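Local coordinates for protein transcription factor SPN1 (Saccharomyces cerevisiae, PDB 3NFQ) that takes part in regulating transcription by RNA polymerase II, and may act both in the recruitment of TBP and after it, at residues Gly91-Phe96 and Thr129-Val134; Asp74-Gln79 and Leu116-Leu121; Glu16-Leu21 and Asp70-Asn75. One frame throughout, in Å; residues are numbered along the deposited sequence.

Taken in order along the chain, contact 3 closes at Asp-70-Asn-75, and contact 2 begins on its last two residues, Asp-74 and Asn-75. Contact 1 opens inside the span of contact 2 and closes after it. Contacts 2 and 3, centres about 11 Å apart, touch where Leu-78 packs on Leu-73, forming one continuous packed region around helices 69-74 and 77-85 that takes in helices 10-42 and 113-119. Contact 1 joins two surface loops, its centre about 20 Å from that of contact 2 and 27 Å from that of contact 3, across the chain's centre from contact 3. All belong to the all-helical central domain of Spn1, whose later part is of the TFIIS N-terminal family.

Contact 1 (Gly91-Phe96 and Thr129-Val134); sequences GSLPSF and TKSKRV
Leu-93 swings its CG opposite its own carbonyl carbon (chi1 -69°), and Arg-133 does the same (chi1 -57°) before running out extended from CG to NE, which carries the leucine in under the root of the arginine while the guanidinium travels on to Gly-91 and Ser-92. The leucine touches through CD1: it lies 3.7 Å from CG2 of Val-134, the two side chains crossing at about a right angle, and 3.8 Å from CB of Arg-133. Leu-93 also packs on Phe-127 and Tyr-128 of helix 121-130. Further out, the guanidinium lies flat over the peptide link, with Gly-91 C and Ser-92 N both above the centre of the same face. Its NE is 3.5 Å from Gly-91 O without bonding to it, and NH1 stands 3.7 Å from Ser-92 CB. What does hold Gly-91 O is a water, which donates to it at 2.6 Å and also bonds Ser-131 OG at 3.1 Å, tying loop to loop. The same hydroxyl takes a hydrogen bond from Arg-133 N at 2.9 Å. That bond makes an ST turn inside a type I beta turn, Ser-131 to Val-134, in the loop joining helices 121-130 and 136-149 of the TFIIS N-terminal-like helical bundle.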
loop_
_atom_site.group_PDB
_atom_site.type_symbol
_atom_site.label_atom_id
_atom_site.label_comp_id
_atom_site.label_asym_id
_atom_site.label_seq_id
_atom_site.Cartn_x
_atom_site.Cartn_y
_atom_site.Cartn_z
ATOM N N GLY A 91 10.771 -8.779 9.628
ATOM C CA GLY A 91 9.722 -8.117 10.363
ATOM C C GLY A 91 9.726 -6.617 10.198
ATOM O O GLY A 91 8.830 -5.947 10.712
ATOM N N SER A 92 10.701 -6.096 9.450
ATOM C CA SER A 92 10.848 -4.639 9.331
ATOM C C SER A 92 9.824 -4.032 8.354
ATOM O O SER A 92 9.328 -4.695 7.431
ATOM C CB SER A 92 12.266 -4.280 8.962
ATOM O OG SER A 92 12.496 -4.682 7.643
ATOM N N LEU A 93 9.531 -2.750 8.565
ATOM C CA LEU A 93 8.434 -2.107 7.915
ATOM C C LEU A 93 8.928 -0.949 7.034
ATOM O O LEU A 93 10.067 -0.494 7.203
ATOM C CB LEU A 93 7.499 -1.595 9.007
ATOM C CG LEU A 93 6.817 -2.756 9.738
ATOM C CD1 LEU A 93 6.157 -2.191 10.928
ATOM C CD2 LEU A 93 5.839 -3.466 8.742
ATOM N N PRO A 94 8.094 -0.488 6.097
ATOM C CA PRO A 94 8.542 0.743 5.384
ATOM C C PRO A 94 8.582 1.909 6.338
ATOM O O PRO A 94 8.204 1.809 7.501
ATOM C CB PRO A 94 7.459 0.955 4.330
ATOM C CG PRO A 94 6.155 0.295 4.987
ATOM C CD PRO A 94 6.748 -0.932 5.674
ATOM N N SER A 95 8.975 3.084 5.822
ATOM C CA SER A 95 9.108 4.202 6.685
ATOM C C SER A 95 7.748 4.630 7.223
ATOM O O SER A 95 6.686 4.338 6.623
ATOM C CB SER A 95 9.696 5.353 5.843
ATOM O OG SER A 95 8.771 5.793 4.869
ATOM N N PHE A 96 7.786 5.396 8.317
ATOM C CA PHE A 96 6.611 5.958 8.893
ATOM C C PHE A 96 5.832 6.778 7.862
ATOM O O PHE A 96 4.603 6.729 7.818
ATOM C CB PHE A 96 6.975 6.897 10.066
ATOM C CG PHE A 96 5.765 7.474 10.754
ATOM C CD1 PHE A 96 4.983 6.676 11.563
ATOM C CD2 PHE A 96 5.361 8.795 10.546
ATOM C CE1 PHE A 96 3.860 7.187 12.233
ATOM C CE2 PHE A 96 4.194 9.295 11.180
ATOM C CZ PHE A 96 3.453 8.480 12.044
ATOM N N THR A 129 -1.998 -4.305 13.250
ATOM C CA THR A 129 -2.728 -4.217 14.550
ATOM C C THR A 129 -1.973 -4.854 15.708
ATOM O O THR A 129 -2.204 -4.482 16.892
ATOM C CB THR A 129 -4.137 -4.806 14.494
ATOM O OG1 THR A 129 -4.066 -6.250 14.436
ATOM C CG2 THR A 129 -4.927 -4.263 13.322
ATOM N N LYS A 130 -1.052 -5.757 15.362
ATOM C CA LYS A 130 -0.274 -6.601 16.308
ATOM C C LYS A 130 1.222 -6.305 16.463
ATOM O O LYS A 130 1.782 -6.496 17.558
ATOM C CB LYS A 130 -0.365 -8.070 15.869
ATOM C CG LYS A 130 -1.735 -8.734 16.030
ATOM C CD LYS A 130 -1.588 -10.086 15.338
ATOM C CE LYS A 130 -2.899 -10.832 15.079
ATOM N NZ LYS A 130 -2.581 -12.043 14.219
ATOM N N SER A 131 1.900 -5.858 15.396
ATOM C CA SER A 131 3.351 -5.731 15.430
ATOM C C SER A 131 3.773 -4.702 16.443
ATOM O O SER A 131 3.242 -3.574 16.469
ATOM C CB SER A 131 3.923 -5.381 14.047
ATOM O OG SER A 131 5.180 -4.700 14.151
ATOM N N LYS A 132 4.764 -5.068 17.253
ATOM C CA LYS A 132 5.361 -4.125 18.202
ATOM C C LYS A 132 6.084 -2.972 17.549
ATOM O O LYS A 132 6.428 -2.007 18.221
ATOM C CB LYS A 132 6.376 -4.834 19.101
ATOM C CG LYS A 132 5.831 -6.052 19.842
ATOM C CD LYS A 132 4.585 -5.723 20.657
ATOM C CE LYS A 132 3.926 -7.032 21.114
ATOM N NZ LYS A 132 2.802 -6.812 22.078
ATOM N N ARG A 133 6.325 -3.056 16.252
ATOM C CA ARG A 133 7.084 -1.984 15.561
ATOM C C ARG A 133 6.247 -0.821 15.062
ATOM O O ARG A 133 6.797 0.173 14.530
ATOM C CB ARG A 133 7.815 -2.561 14.362
ATOM C CG ARG A 133 8.737 -3.689 14.721
ATOM C CD ARG A 133 9.728 -3.794 13.615
ATOM N NE ARG A 133 10.501 -5.026 13.693
ATOM C CZ ARG A 133 11.727 -5.160 13.211
ATOM N NH1 ARG A 133 12.348 -4.126 12.639
ATOM N NH2 ARG A 133 12.332 -6.332 13.314
ATOM N N VAL A 134 4.928 -0.937 15.179
ATOM C CA VAL A 134 4.017 0.048 14.578
ATOM C C VAL A 134 3.653 1.081 15.620
ATOM O O VAL A 134 3.408 0.748 16.734
ATOM C CB VAL A 134 2.741 -0.647 14.034
ATOM C CG1 VAL A 134 1.741 0.350 13.447
ATOM C CG2 VAL A 134 3.133 -1.689 12.991
HETATM O O HOH W 1 7.411 -6.412 12.842
#

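Contact 2 (Asp74-Gln79 and Leu116-Leu121); sequences DNNLLQ and LKESGL
Gln-79 and Ser-119 bring their CA atoms to 4.1 Å of each other, where the first turn of helix 77-85, opened by Asn-76 in a left-handed backbone conformation, meets the last turn of helix 113-119. The small side chain of Ser-119 is consistent with so close an approach. Its CB pushes against the other backbone, 3.5 Å from Gln-79 N, with CB of Leu-78 and the amide of Asn-76 packed around it. Ser-119 OG sits over its own backbone, flanked by N and C (chi1 66°), where it accepts from Leu-121 N at 3.1 Å and gives its proton to His-115 O, so this hydroxyl both donates and accepts, to backbone groups close by along the chain. Asn-76, its CG opposite the backbone N, lays its amide on the carboxylate of Glu-118. The two planes are stacked, 24° apart, and the side chains run antiparallel alongside each other. ND2 reaches Ser-119 CB at 3.3 Å, while OD1 comes to 3.4 Å from Glu-118 O, a pair of acceptors that cannot bond each other. A water joins the two segments by donating both to Gln-79 OE1 at 3.0 Å and to Glu-118 O. Arg-82, one turn along helix 77-85, bonds Ser-119 O. On the inner side CD1 of Leu-78 meets CD2 of Leu-121 at 4.1 Å, the two side chains passing at a slant, and both touch Leu-106 of helix 96-107. Ser-119 closes its helix with an ST turn leading over Gly-120 into helix 121-130, a helix-to-helix junction of the TFIIS N-terminal-like bundle against which helix 77-85 begins.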
loop_
_atom_site.group_PDB
_atom_site.type_symbol
_atom_site.label_atom_id
_atom_site.label_comp_id
_atom_site.label_asym_id
_atom_site.label_seq_id
_atom_site.Cartn_x
_atom_site.Cartn_y
_atom_site.Cartn_z
ATOM N N ASP A 74 -11.518 -2.136 -8.721
ATOM C CA ASP A 74 -11.732 -3.165 -9.756
ATOM C C ASP A 74 -10.446 -3.718 -10.352
ATOM O O ASP A 74 -10.423 -4.878 -10.740
ATOM C CB ASP A 74 -12.629 -2.640 -10.866
ATOM C CG ASP A 74 -14.066 -2.450 -10.417
ATOM O OD1 ASP A 74 -14.493 -3.034 -9.388
ATOM O OD2 ASP A 74 -14.767 -1.679 -11.100
ATOM N N ASN A 75 -9.378 -2.920 -10.425
ATOM C CA ASN A 75 -8.092 -3.380 -10.982
ATOM C C ASN A 75 -7.041 -3.881 -9.983
ATOM O O ASN A 75 -5.870 -4.000 -10.338
ATOM C CB ASN A 75 -7.511 -2.283 -11.850
ATOM C CG ASN A 75 -8.386 -2.022 -13.054
ATOM O OD1 ASN A 75 -9.203 -1.092 -13.062
ATOM N ND2 ASN A 75 -8.316 -2.918 -14.016
ATOM N N ASN A 76 -7.459 -4.129 -8.738
ATOM C CA ASN A 76 -6.607 -4.690 -7.703
ATOM C C ASN A 76 -5.355 -3.849 -7.463
ATOM O O ASN A 76 -4.281 -4.382 -7.177
ATOM C CB ASN A 76 -6.220 -6.143 -8.074
ATOM C CG ASN A 76 -5.795 -6.989 -6.872
ATOM O OD1 ASN A 76 -5.184 -8.057 -7.040
ATOM N ND2 ASN A 76 -6.138 -6.549 -5.671
ATOM N N LEU A 77 -5.469 -2.527 -7.570
ATOM C CA LEU A 77 -4.378 -1.683 -7.170
ATOM C C LEU A 77 -3.994 -1.890 -5.688
ATOM O O LEU A 77 -2.846 -1.709 -5.291
ATOM C CB LEU A 77 -4.735 -0.230 -7.428
ATOM C CG LEU A 77 -3.626 0.815 -7.219
ATOM C CD1 LEU A 77 -2.432 0.623 -8.145
ATOM C CD2 LEU A 77 -4.183 2.260 -7.374
ATOM N N LEU A 78 -4.945 -2.291 -4.864
ATOM C CA LEU A 78 -4.612 -2.553 -3.439
ATOM C C LEU A 78 -3.544 -3.626 -3.252
ATOM O O LEU A 78 -2.874 -3.697 -2.248
ATOM C CB LEU A 78 -5.885 -2.866 -2.674
ATOM C CG LEU A 78 -6.893 -1.745 -2.487
ATOM C CD1 LEU A 78 -8.086 -2.202 -1.569
ATOM C CD2 LEU A 78 -6.151 -0.557 -1.908
ATOM N N GLN A 79 -3.350 -4.454 -4.265
ATOM C CA GLN A 79 -2.257 -5.429 -4.198
ATOM C C GLN A 79 -0.918 -4.740 -4.102
ATOM O O GLN A 79 -0.036 -5.148 -3.370
ATOM C CB GLN A 79 -2.246 -6.313 -5.454
ATOM C CG GLN A 79 -1.421 -7.595 -5.169
ATOM C CD GLN A 79 -1.386 -8.485 -6.387
ATOM O OE1 GLN A 79 -1.695 -9.683 -6.310
ATOM N NE2 GLN A 79 -1.062 -7.893 -7.520
ATOM N N LEU A 116 -9.875 -7.129 0.083
ATOM C CA LEU A 116 -8.835 -7.566 1.028
ATOM C C LEU A 116 -8.284 -8.955 0.662
ATOM O O LEU A 116 -7.085 -9.218 0.788
ATOM C CB LEU A 116 -9.378 -7.589 2.459
ATOM C CG LEU A 116 -9.825 -6.222 2.971
ATOM C CD1 LEU A 116 -10.557 -6.336 4.305
ATOM C CD2 LEU A 116 -8.631 -5.325 3.089
ATOM N N LYS A 117 -9.181 -9.845 0.255
ATOM C CA LYS A 117 -8.798 -11.210 -0.083
ATOM C C LYS A 117 -7.954 -11.211 -1.334
ATOM O O LYS A 117 -6.898 -11.824 -1.377
ATOM C CB LYS A 117 -10.034 -12.076 -0.325
ATOM C CG LYS A 117 -10.830 -12.379 0.936
ATOM C CD LYS A 117 -10.063 -13.249 1.915
ATOM C CE LYS A 117 -10.994 -13.780 3.008
ATOM N NZ LYS A 117 -10.147 -14.262 4.162
ATOM N N GLU A 118 -8.383 -10.463 -2.325
ATOM C CA GLU A 118 -7.783 -10.514 -3.627
ATOM C C GLU A 118 -6.395 -9.811 -3.641
ATOM O O GLU A 118 -5.462 -10.192 -4.363
ATOM C CB GLU A 118 -8.785 -9.821 -4.532
ATOM C CG GLU A 118 -8.374 -9.582 -5.939
ATOM C CD GLU A 118 -9.385 -8.695 -6.627
ATOM O OE1 GLU A 118 -10.283 -8.167 -5.901
ATOM O OE2 GLU A 118 -9.276 -8.515 -7.876
ATOM N N SER A 119 -6.256 -8.816 -2.780
ATOM C CA SER A 119 -5.034 -8.030 -2.728
ATOM C C SER A 119 -4.048 -8.531 -1.698
ATOM O O SER A 119 -2.881 -8.157 -1.732
ATOM C CB SER A 119 -5.432 -6.586 -2.417
ATOM O OG SER A 119 -5.987 -6.493 -1.123
ATOM N N GLY A 120 -4.511 -9.379 -0.776
ATOM C CA GLY A 120 -3.727 -9.774 0.395
ATOM C C GLY A 120 -3.600 -8.691 1.449
ATOM O O GLY A 120 -2.875 -8.852 2.413
ATOM N N LEU A 121 -4.260 -7.548 1.234
ATOM C CA LEU A 121 -4.154 -6.423 2.155
ATOM C C LEU A 121 -4.722 -6.769 3.520
ATOM O O LEU A 121 -4.242 -6.273 4.508
ATOM C CB LEU A 121 -4.851 -5.171 1.580
ATOM C CG LEU A 121 -4.690 -3.850 2.311
ATOM C CD1 LEU A 121 -3.210 -3.385 2.396
ATOM C CD2 LEU A 121 -5.540 -2.821 1.645
HETATM O O HOH W 2 -2.687 -10.768 -3.748
#

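Contact 3 (Glu16-Leu21 and Asp70-Asn75); sequences EKILRL and DTILDN
Ile-18 of the long helix 10-42 is met by three residues of helix 69-74 and its end: CG1 touches CG2 of Thr-71 at 3.7 Å and CG1 of Ile-72 at 4.1 Å, while CG2 rests 3.7 Å from CB of Asn-75. The side chains of Ile-18 and Asn-75 lie roughly at right angles. Leu-19 extends the patch outward with CD2 3.8 Å from the same Asn-75 CB. Thr-71 presents its methyl because CG2 stands opposite its backbone N.

Behind this first shell, Asn-75 is held in place by its backbone: its N donates to Thr-71 O at 3.0 Å, and its carbonyl O, just past the helix end, takes a bond from Lys-22 NZ one turn further along helix 10-42. Leu-77 of the next helix touches both Ile-18 and Ile-72, and Leu-63 of helix 51-63 backs Ile-72. Between the two helices, then, the touching is mostly by methyl and methylene groups, consistent with cohesion from buried apolar surface, with the lysine adding a polar tie at the helix end.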
loop_
_atom_site.group_PDB
_atom_site.type_symbol
_atom_site.label_atom_id
_atom_site.label_comp_id
_atom_site.label_asym_id
_atom_site.label_seq_id
_atom_site.Cartn_x
_atom_site.Cartn_y
_atom_site.Cartn_z
ATOM N N GLU A 16 -6.347 1.255 -17.736
ATOM C CA GLU A 16 -4.965 1.245 -18.150
ATOM C C GLU A 16 -4.123 2.223 -17.338
ATOM O O GLU A 16 -2.943 1.980 -17.079
ATOM C CB GLU A 16 -4.863 1.523 -19.669
ATOM C CG GLU A 16 -3.656 2.401 -20.070
ATOM C CD GLU A 16 -3.668 2.871 -21.546
ATOM O OE1 GLU A 16 -4.760 2.895 -22.206
ATOM O OE2 GLU A 16 -2.563 3.249 -22.044
ATOM N N LYS A 17 -4.715 3.336 -16.956
ATOM C CA LYS A 17 -4.007 4.320 -16.156
ATOM C C LYS A 17 -3.733 3.767 -14.733
ATOM O O LYS A 17 -2.633 3.938 -14.211
ATOM C CB LYS A 17 -4.791 5.632 -16.139
ATOM C CG LYS A 17 -4.202 6.734 -15.266
ATOM C CD LYS A 17 -4.391 6.452 -13.759
ATOM C CE LYS A 17 -3.608 7.413 -12.807
ATOM N NZ LYS A 17 -2.122 7.476 -12.946
ATOM N N ILE A 18 -4.707 3.062 -14.151
ATOM C CA ILE A 18 -4.527 2.427 -12.822
ATOM C C ILE A 18 -3.591 1.226 -12.935
ATOM O O ILE A 18 -2.809 0.960 -12.037
ATOM C CB ILE A 18 -5.866 2.019 -12.157
ATOM C CG1 ILE A 18 -6.449 3.138 -11.290
ATOM C CG2 ILE A 18 -5.673 0.870 -11.183
ATOM C CD1 ILE A 18 -6.369 4.559 -11.849
ATOM N N LEU A 19 -3.669 0.494 -14.045
ATOM C CA LEU A 19 -2.784 -0.668 -14.230
ATOM C C LEU A 19 -1.298 -0.316 -14.418
ATOM O O LEU A 19 -0.422 -1.061 -13.958
ATOM C CB LEU A 19 -3.342 -1.635 -15.308
ATOM C CG LEU A 19 -4.659 -2.315 -14.949
ATOM C CD1 LEU A 19 -5.437 -2.823 -16.210
ATOM C CD2 LEU A 19 -4.551 -3.423 -13.871
ATOM N N ARG A 20 -1.022 0.822 -15.056
ATOM C CA ARG A 20 0.304 1.388 -15.161
ATOM C C ARG A 20 0.860 1.889 -13.821
ATOM O O ARG A 20 2.046 1.794 -13.572
ATOM C CB ARG A 20 0.310 2.577 -16.114
ATOM C CG ARG A 20 0.393 2.198 -17.567
ATOM C CD ARG A 20 0.721 3.427 -18.417
ATOM N NE ARG A 20 0.174 3.281 -19.769
ATOM C CZ ARG A 20 0.901 3.081 -20.872
ATOM N NH1 ARG A 20 2.233 3.008 -20.814
ATOM N NH2 ARG A 20 0.288 2.945 -22.045
ATOM N N LEU A 21 -0.000 2.444 -12.974
ATOM C CA LEU A 21 0.439 2.821 -11.637
ATOM C C LEU A 21 0.749 1.558 -10.833
ATOM O O LEU A 21 1.742 1.471 -10.134
ATOM C CB LEU A 21 -0.652 3.650 -10.961
ATOM C CG LEU A 21 -0.335 4.099 -9.543
ATOM C CD1 LEU A 21 0.855 5.055 -9.543
ATOM C CD2 LEU A 21 -1.579 4.742 -8.934
ATOM N N ASP A 70 -13.739 3.143 -7.921
ATOM C CA ASP A 70 -14.143 1.964 -8.672
ATOM C C ASP A 70 -13.007 1.375 -9.469
ATOM O O ASP A 70 -12.771 0.175 -9.379
ATOM C CB ASP A 70 -15.297 2.306 -9.638
ATOM C CG ASP A 70 -16.618 2.507 -8.932
ATOM O OD1 ASP A 70 -16.774 2.053 -7.774
ATOM O OD2 ASP A 70 -17.512 3.133 -9.560
ATOM N N THR A 71 -12.288 2.201 -10.236
ATOM C CA THR A 71 -11.182 1.697 -11.060
ATOM C C THR A 71 -10.045 1.101 -10.204
ATOM O O THR A 71 -9.485 0.051 -10.541
ATOM C CB THR A 71 -10.516 2.799 -11.903
ATOM O OG1 THR A 71 -11.512 3.644 -12.523
ATOM C CG2 THR A 71 -9.630 2.154 -12.964
ATOM N N ILE A 72 -9.710 1.813 -9.122
ATOM C CA ILE A 72 -8.698 1.363 -8.134
ATOM C C ILE A 72 -9.119 0.016 -7.611
ATOM O O ILE A 72 -8.329 -0.940 -7.634
ATOM C CB ILE A 72 -8.604 2.375 -6.955
ATOM C CG1 ILE A 72 -7.918 3.617 -7.462
ATOM C CG2 ILE A 72 -7.844 1.773 -5.728
ATOM C CD1 ILE A 72 -8.186 4.899 -6.626
ATOM N N LEU A 73 -10.356 -0.079 -7.155
ATOM C CA LEU A 73 -10.806 -1.344 -6.537
ATOM C C LEU A 73 -10.970 -2.461 -7.560
ATOM O O LEU A 73 -10.623 -3.627 -7.302
ATOM C CB LEU A 73 -12.115 -1.131 -5.743
ATOM C CG LEU A 73 -11.940 -0.278 -4.484
ATOM C CD1 LEU A 73 -13.282 0.053 -3.851
ATOM C CD2 LEU A 73 -11.052 -0.925 -3.427
ATOM N N ASP A 74 -11.518 -2.136 -8.721
ATOM C CA ASP A 74 -11.732 -3.165 -9.756
ATOM C C ASP A 74 -10.446 -3.718 -10.352
ATOM O O ASP A 74 -10.423 -4.878 -10.740
ATOM C CB ASP A 74 -12.629 -2.640 -10.866
ATOM C CG ASP A 74 -14.066 -2.450 -10.417
ATOM O OD1 ASP A 74 -14.493 -3.034 -9.388
ATOM O OD2 ASP A 74 -14.767 -1.679 -11.100
ATOM N N ASN A 75 -9.378 -2.920 -10.425
ATOM C CA ASN A 75 -8.092 -3.380 -10.982
ATOM C C ASN A 75 -7.041 -3.881 -9.983
ATOM O O ASN A 75 -5.870 -4.000 -10.338
ATOM C CB ASN A 75 -7.511 -2.283 -11.850
ATOM C CG ASN A 75 -8.386 -2.022 -13.054
ATOM O OD1 ASN A 75 -9.203 -1.092 -13.062
ATOM N ND2 ASN A 75 -8.316 -2.918 -14.016
#